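Local coordinates for spindle assembly abnormal protein 6 (Caenorhabditis elegans, PDB 3PYI), which forms the central scaffold of the centriole, its globular N-terminal domain linking coiled-coil homodimers into the inner ring of the ninefold-symmetric cartwheel, at residues L38-Q43 and K51-E56; E134-L139 and E149-T154. The protein carries 1 engineered substitution. All blocks are in the same frame, centred on the assembly; numbering follows the deposited sequence.

Interaction 1: residues L38-Q43 and K51-E56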
loop_
_atom_site.group_PDB
_atom_site.type_symbol
_atom_site.label_atom_id
_atom_site.label_comp_id
_atom_site.label_asym_id
_atom_site.label_seq_id
_atom_site.Cartn_x
_atom_site.Cartn_y
_atom_site.Cartn_z
ATOM N N LEU A 38 -12.556 -18.750 -6.436
ATOM C CA LEU A 38 -12.709 -18.043 -5.174
ATOM C C LEU A 38 -14.182 -17.991 -4.761
ATOM O O LEU A 38 -15.044 -17.580 -5.536
ATOM C CB LEU A 38 -12.141 -16.624 -5.268
ATOM C CG LEU A 38 -12.515 -15.712 -4.076
ATOM C CD1 LEU A 38 -11.915 -16.245 -2.789
ATOM C CD2 LEU A 38 -12.086 -14.267 -4.294
ATOM N N LYS A 39 -14.462 -18.431 -3.545
ATOM C CA LYS A 39 -15.813 -18.333 -3.000
ATOM C C LYS A 39 -15.796 -17.504 -1.737
ATOM O O LYS A 39 -15.000 -17.759 -0.842
ATOM C CB LYS A 39 -16.396 -19.721 -2.700
ATOM C CG LYS A 39 -16.771 -20.530 -3.945
ATOM C CD LYS A 39 -17.274 -21.923 -3.581
ATOM C CE LYS A 39 -18.444 -21.848 -2.605
ATOM N NZ LYS A 39 -18.985 -23.197 -2.247
ATOM N N ILE A 40 -16.679 -16.513 -1.677
ATOM C CA ILE A 40 -16.894 -15.724 -0.472
ATOM C C ILE A 40 -18.339 -15.890 -0.026
ATOM O O ILE A 40 -19.268 -15.759 -0.826
ATOM C CB ILE A 40 -16.635 -14.237 -0.727
ATOM C CG1 ILE A 40 -15.267 -14.046 -1.397
ATOM C CG2 ILE A 40 -16.708 -13.466 0.583
ATOM C CD1 ILE A 40 -15.045 -12.637 -1.944
ATOM N N SER A 41 -18.537 -16.200 1.245
ATOM C CA SER A 41 -19.893 -16.349 1.751
ATOM C C SER A 41 -20.005 -15.756 3.152
ATOM O O SER A 41 -18.984 -15.466 3.788
ATOM C CB SER A 41 -20.321 -17.827 1.721
ATOM O OG SER A 41 -19.441 -18.633 2.484
ATOM N N GLU A 42 -21.238 -15.530 3.611
ATOM C CA GLU A 42 -21.466 -15.167 5.006
ATOM C C GLU A 42 -22.250 -16.271 5.693
ATOM O O GLU A 42 -23.077 -16.943 5.081
ATOM C CB GLU A 42 -22.160 -13.802 5.156
ATOM C CG GLU A 42 -23.594 -13.755 4.678
ATOM C CD GLU A 42 -24.272 -12.418 4.981
ATOM O OE1 GLU A 42 -24.869 -12.273 6.060
ATOM O OE2 GLU A 42 -24.223 -11.519 4.125
ATOM N N GLN A 43 -21.964 -16.473 6.969
ATOM C CA GLN A 43 -22.612 -17.537 7.703
ATOM C C GLN A 43 -22.672 -17.150 9.161
ATOM O O GLN A 43 -21.951 -16.252 9.607
ATOM C CB GLN A 43 -21.826 -18.848 7.530
ATOM C CG GLN A 43 -20.405 -18.789 8.106
ATOM C CD GLN A 43 -19.563 -20.016 7.783
ATOM O OE1 GLN A 43 -19.813 -20.719 6.805
ATOM N NE2 GLN A 43 -18.551 -20.268 8.604
ATOM N N LYS A 51 -22.092 -13.210 12.986
ATOM C CA LYS A 51 -21.847 -13.230 11.560
ATOM C C LYS A 51 -20.373 -13.543 11.252
ATOM O O LYS A 51 -19.463 -12.998 11.880
ATOM C CB LYS A 51 -22.225 -11.887 10.946
ATOM C CG LYS A 51 -21.964 -11.777 9.448
ATOM C CD LYS A 51 -22.238 -10.354 8.986
ATOM C CE LYS A 51 -22.131 -10.224 7.489
ATOM N NZ LYS A 51 -22.479 -8.849 7.042
ATOM N N GLU A 52 -20.158 -14.428 10.281
ATOM C CA GLU A 52 -18.816 -14.784 9.829
ATOM C C GLU A 52 -18.721 -14.634 8.335
ATOM O O GLU A 52 -19.664 -14.927 7.602
ATOM C CB GLU A 52 -18.480 -16.239 10.166
ATOM C CG GLU A 52 -18.012 -16.459 11.585
ATOM C CD GLU A 52 -17.838 -17.928 11.911
ATOM O OE1 GLU A 52 -18.382 -18.784 11.171
ATOM O OE2 GLU A 52 -17.164 -18.230 12.917
ATOM N N LEU A 53 -17.553 -14.200 7.889
ATOM C CA LEU A 53 -17.258 -14.090 6.481
ATOM C C LEU A 53 -16.278 -15.217 6.132
ATOM O O LEU A 53 -15.210 -15.321 6.732
ATOM C CB LEU A 53 -16.602 -12.734 6.237
ATOM C CG LEU A 53 -16.693 -12.084 4.867
ATOM C CD1 LEU A 53 -18.136 -12.075 4.402
ATOM C CD2 LEU A 53 -16.128 -10.666 4.952
ATOM N N LYS A 54 -16.638 -16.067 5.180
ATOM C CA LYS A 54 -15.771 -17.193 4.823
ATOM C C LYS A 54 -15.164 -17.028 3.432
ATOM O O LYS A 54 -15.879 -16.795 2.450
ATOM C CB LYS A 54 -16.517 -18.533 4.916
ATOM C CG LYS A 54 -15.604 -19.759 4.769
ATOM C CD LYS A 54 -16.357 -21.064 4.991
ATOM C CE LYS A 54 -15.407 -22.243 5.199
ATOM N NZ LYS A 54 -16.142 -23.493 5.575
ATOM N N PHE A 55 -13.841 -17.138 3.360
ATOM C CA PHE A 55 -13.135 -17.153 2.074
ATOM C C PHE A 55 -12.611 -18.561 1.788
ATOM O O PHE A 55 -11.961 -19.164 2.650
ATOM C CB PHE A 55 -11.951 -16.187 2.095
ATOM C CG PHE A 55 -12.344 -14.756 2.171
ATOM C CD1 PHE A 55 -12.782 -14.205 3.371
ATOM C CD2 PHE A 55 -12.255 -13.947 1.053
ATOM C CE1 PHE A 55 -13.147 -12.875 3.441
ATOM C CE2 PHE A 55 -12.614 -12.615 1.117
ATOM C CZ PHE A 55 -13.059 -12.075 2.314
ATOM N N GLU A 56 -12.899 -19.075 0.586
ATOM C CA GLU A 56 -12.464 -20.411 0.173
ATOM C C GLU A 56 -11.843 -20.353 -1.222
ATOM O O GLU A 56 -12.432 -19.789 -2.151
ATOM C CB GLU A 56 -13.642 -21.408 0.140
ATOM C CG GLU A 56 -14.465 -21.508 1.410
ATOM C CD GLU A 56 -15.649 -22.467 1.256
ATOM O OE1 GLU A 56 -15.426 -23.702 1.276
ATOM O OE2 GLU A 56 -16.800 -21.984 1.107
HETATM O O HOH W 1 -17.193 -19.147 0.885
HETATM O O HOH W 2 -18.679 -23.229 6.304
#
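An antiparallel beta hairpin of the SAS-6 N-terminal beta-sandwich domain pairs 38-43 with 51-56. The hydrogen-bonded pairs Lys39-Glu56, Ser41-Lys54 and Gln43-Glu52 exchange two backbone bonds each, Lys39 N to Glu56 O at 2.8 Å among them. Ile40 and Phe55 make the apolar part of one face. Ile40 lies beside Phe55 and points the same way, its CG1 3.9 Å from Phe55 CD2, while Ile40 CG2 sits over one ring face near the rim; helix 92-100 covers the pair, Ile96 touching Ile40 and Phe92 touching Phe55. The other face is polar and water-bridged. Ser41 OG, placed between its own backbone N and carbonyl carbon (chi1 58°), shares a water with Lys54 O and Glu56 OE2, whose salt bridge is with Lys6. A second water donates to Gln43 OE1 and accepts from Lys54 NZ, bridging two side chains whose closest direct approach is Gln43 OE1 to Lys54 CD, 3.9 Å. At the turn end Asn45 bonds Glu52 OE2, and Gln43 NE2 donates to Glu52 OE1 at 3.0 Å, nearly along the C-O axis, with Glu52 OE1 10° out of the Gln43 amide plane.

Interaction 2: residues E134-L139 and E149-T154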
loop_
_atom_site.group_PDB
_atom_site.type_symbol
_atom_site.label_atom_id
_atom_site.label_comp_id
_atom_site.label_asym_id
_atom_site.label_seq_id
_atom_site.Cartn_x
_atom_site.Cartn_y
_atom_site.Cartn_z
ATOM N N GLU A 134 -5.086 -7.336 -9.092
ATOM C CA GLU A 134 -4.289 -8.543 -9.273
ATOM C C GLU A 134 -4.387 -9.359 -8.008
ATOM O O GLU A 134 -4.459 -8.818 -6.900
ATOM C CB GLU A 134 -2.816 -8.226 -9.561
ATOM C CG GLU A 134 -2.525 -7.609 -10.922
ATOM C CD GLU A 134 -1.081 -7.131 -11.045
ATOM O OE1 GLU A 134 -0.724 -6.130 -10.386
ATOM O OE2 GLU A 134 -0.302 -7.757 -11.795
ATOM N N ILE A 135 -4.393 -10.669 -8.181
ATOM C CA ILE A 135 -4.467 -11.588 -7.064
ATOM C C ILE A 135 -3.211 -12.434 -6.998
ATOM O O ILE A 135 -2.770 -13.014 -7.988
ATOM C CB ILE A 135 -5.682 -12.506 -7.199
ATOM C CG1 ILE A 135 -6.964 -11.669 -7.215
ATOM C CG2 ILE A 135 -5.718 -13.533 -6.068
ATOM C CD1 ILE A 135 -8.185 -12.460 -7.576
ATOM N N ASN A 136 -2.633 -12.473 -5.814
ATOM C CA ASN A 136 -1.486 -13.327 -5.571
ATOM C C ASN A 136 -1.827 -14.353 -4.517
ATOM O O ASN A 136 -2.455 -14.057 -3.504
ATOM C CB ASN A 136 -0.252 -12.534 -5.137
ATOM C CG ASN A 136 0.565 -12.029 -6.306
ATOM O OD1 ASN A 136 0.154 -12.127 -7.461
ATOM N ND2 ASN A 136 1.727 -11.467 -6.007
ATOM N N ILE A 137 -1.433 -15.586 -4.782
ATOM C CA ILE A 137 -1.604 -16.643 -3.804
ATOM C C ILE A 137 -0.250 -17.231 -3.491
ATOM O O ILE A 137 0.451 -17.707 -4.375
ATOM C CB ILE A 137 -2.561 -17.726 -4.277
ATOM C CG1 ILE A 137 -3.981 -17.151 -4.351
ATOM C CG2 ILE A 137 -2.540 -18.899 -3.298
ATOM C CD1 ILE A 137 -4.979 -18.082 -4.991
ATOM N N ILE A 138 0.135 -17.187 -2.227
ATOM C CA ILE A 138 1.454 -17.680 -1.853
ATOM C C ILE A 138 1.340 -18.914 -0.973
ATOM O O ILE A 138 0.782 -18.850 0.124
ATOM C CB ILE A 138 2.255 -16.598 -1.111
ATOM C CG1 ILE A 138 2.172 -15.271 -1.877
ATOM C CG2 ILE A 138 3.699 -17.055 -0.930
ATOM C CD1 ILE A 138 2.746 -14.082 -1.131
ATOM N N LEU A 139 1.863 -20.040 -1.458
ATOM C CA LEU A 139 1.789 -21.288 -0.707
ATOM C C LEU A 139 2.938 -21.482 0.264
ATOM O O LEU A 139 4.081 -21.088 0.003
ATOM C CB LEU A 139 1.766 -22.502 -1.629
ATOM C CG LEU A 139 0.481 -22.768 -2.397
ATOM C CD1 LEU A 139 0.696 -23.927 -3.374
ATOM C CD2 LEU A 139 -0.646 -23.064 -1.430
ATOM N N GLU A 149 -3.683 -12.706 -1.444
ATOM C CA GLU A 149 -3.345 -11.277 -1.488
ATOM C C GLU A 149 -4.009 -10.534 -2.632
ATOM O O GLU A 149 -4.056 -11.019 -3.746
ATOM C CB GLU A 149 -1.836 -11.095 -1.574
ATOM C CG GLU A 149 -1.095 -11.882 -0.511
ATOM C CD GLU A 149 0.357 -11.496 -0.397
ATOM O OE1 GLU A 149 0.948 -11.091 -1.420
ATOM O OE2 GLU A 149 0.910 -11.616 0.718
ATOM N N LEU A 150 -4.532 -9.349 -2.339
ATOM C CA LEU A 150 -5.178 -8.538 -3.357
ATOM C C LEU A 150 -4.338 -7.273 -3.615
ATOM O O LEU A 150 -3.877 -6.641 -2.674
ATOM C CB LEU A 150 -6.574 -8.157 -2.864
ATOM C CG LEU A 150 -7.612 -7.801 -3.920
ATOM C CD1 LEU A 150 -7.690 -8.902 -4.963
ATOM C CD2 LEU A 150 -8.961 -7.606 -3.252
ATOM N N PHE A 151 -4.161 -6.910 -4.883
ATOM C CA PHE A 151 -3.316 -5.782 -5.270
ATOM C C PHE A 151 -4.068 -4.843 -6.188
ATOM O O PHE A 151 -4.866 -5.281 -7.012
ATOM C CB PHE A 151 -2.081 -6.256 -6.042
ATOM C CG PHE A 151 -1.060 -6.969 -5.203
ATOM C CD1 PHE A 151 -1.190 -8.326 -4.939
ATOM C CD2 PHE A 151 0.047 -6.293 -4.702
ATOM C CE1 PHE A 151 -0.243 -8.993 -4.165
ATOM C CE2 PHE A 151 1.006 -6.953 -3.946
ATOM C CZ PHE A 151 0.856 -8.313 -3.670
ATOM N N SER A 152 -3.786 -3.550 -6.061
ATOM C CA SER A 152 -4.203 -2.585 -7.066
ATOM C C SER A 152 -3.002 -1.705 -7.428
ATOM O O SER A 152 -2.651 -0.784 -6.700
ATOM C CB SER A 152 -5.387 -1.759 -6.539
ATOM O OG SER A 152 -5.871 -0.875 -7.529
ATOM N N LYS A 153 -2.372 -2.012 -8.550
ATOM C CA LYS A 153 -1.081 -1.429 -8.932
ATOM C C LYS A 153 -1.105 0.096 -9.008
ATOM O O LYS A 153 -2.096 0.675 -9.435
ATOM C CB LYS A 153 -0.677 -2.003 -10.291
ATOM C CG LYS A 153 0.795 -1.962 -10.619
ATOM C CD LYS A 153 1.043 -2.647 -11.966
ATOM C CE LYS A 153 2.529 -2.825 -12.248
ATOM N NZ LYS A 153 3.217 -3.581 -11.161
ATOM N N THR A 154 -0.023 0.748 -8.591
ATOM C CA THR A 154 0.100 2.194 -8.807
ATOM C C THR A 154 1.201 2.409 -9.838
ATOM O O THR A 154 1.866 1.455 -10.225
ATOM C CB THR A 154 0.464 2.963 -7.531
ATOM O OG1 THR A 154 1.881 2.907 -7.339
ATOM C CG2 THR A 154 -0.276 2.389 -6.304
HETATM O O HOH W 3 -2.750 -4.418 -9.892
HETATM O O HOH W 4 1.917 -6.295 -12.238
#
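Ile135 and Leu150 meet on one face of the antiparallel beta hairpin formed by strands 133-139 and 145-152 of the SAS-6 N-terminal domain, with Ile135 CG1 3.6 Å from Leu150 CD1. Leu150 turns CG away from its backbone N (chi1 -157°), which brings CD1 across to the isoleucine; Phe162 and Leu14 of the flanking strands touch the pair. Four backbone bonds close the pairs Glu134-Phe151 and Asn136-Glu149, Asn136 N reaching Glu149 O at 2.9 Å.

The opposite face carries Glu134, Asn136, Glu149 and Phe151. Phe151 CG stands anti to the carbonyl carbon (chi1 -72°), and the ring extends along the neighbouring strand: Glu134 O lies at its edge, in plane, 3.8 Å from Phe151 CD1. Farther along, the methyl CD1 of Ile138 rests against the carboxylate of Glu149, 3.5 Å from OE1, and Glu149 CB packs on Asn136 O. Glu149 OE2 is hydrogen-bonded to Ser147 OG, with Lys160 NZ a long, weak ion pair. With Glu149 cut back to an alanine, the Ser147 hydroxyl would probably lose this partner and a gap is likely to open beside Ile138 CD1.

At the other end, Glu134 and Lys153 are linked by two waters. One donates to Glu134 OE1 at 2.7 Å and accepts from Lys153 N; the other donates to Glu134 OE2 and accepts from Lys153 NZ. Lys153 also packs on Thr86 of the second subunit. The chemistry thus differs by face: one holds the Ile135-Leu150 contact, while the other mixes the buried Phe151 ring with carboxylates, Glu149 held by Ser147 and the exposed Glu134 by water. Glu134 OE1 and Lys153 NZ stay 4.8 Å apart, so their attraction is probably weakened by solvent.

In the fold
Interactions 1 and 2 are two beta hairpins of one sheet, whose strands run in the order 7-23, 29-44, 51-58, 66-71, 160-168, 145-152, 133-139. They lie on opposite sides of the chain's centre, with their own centres 19 Å apart and nearest atoms about 5 Å apart, and do not touch. Strand 7-23 joins them: it bonds through its backbone to both 38-43 and 134-139, and its Leu14 packs on Leu38 and on Ile135. A tetraethylene glycol, probably from the crystallisation liquor, lies about 4 Å from the Ile135 side chain. Of the two, interaction 2 reaches the second subunit, through Lys153 and Thr154.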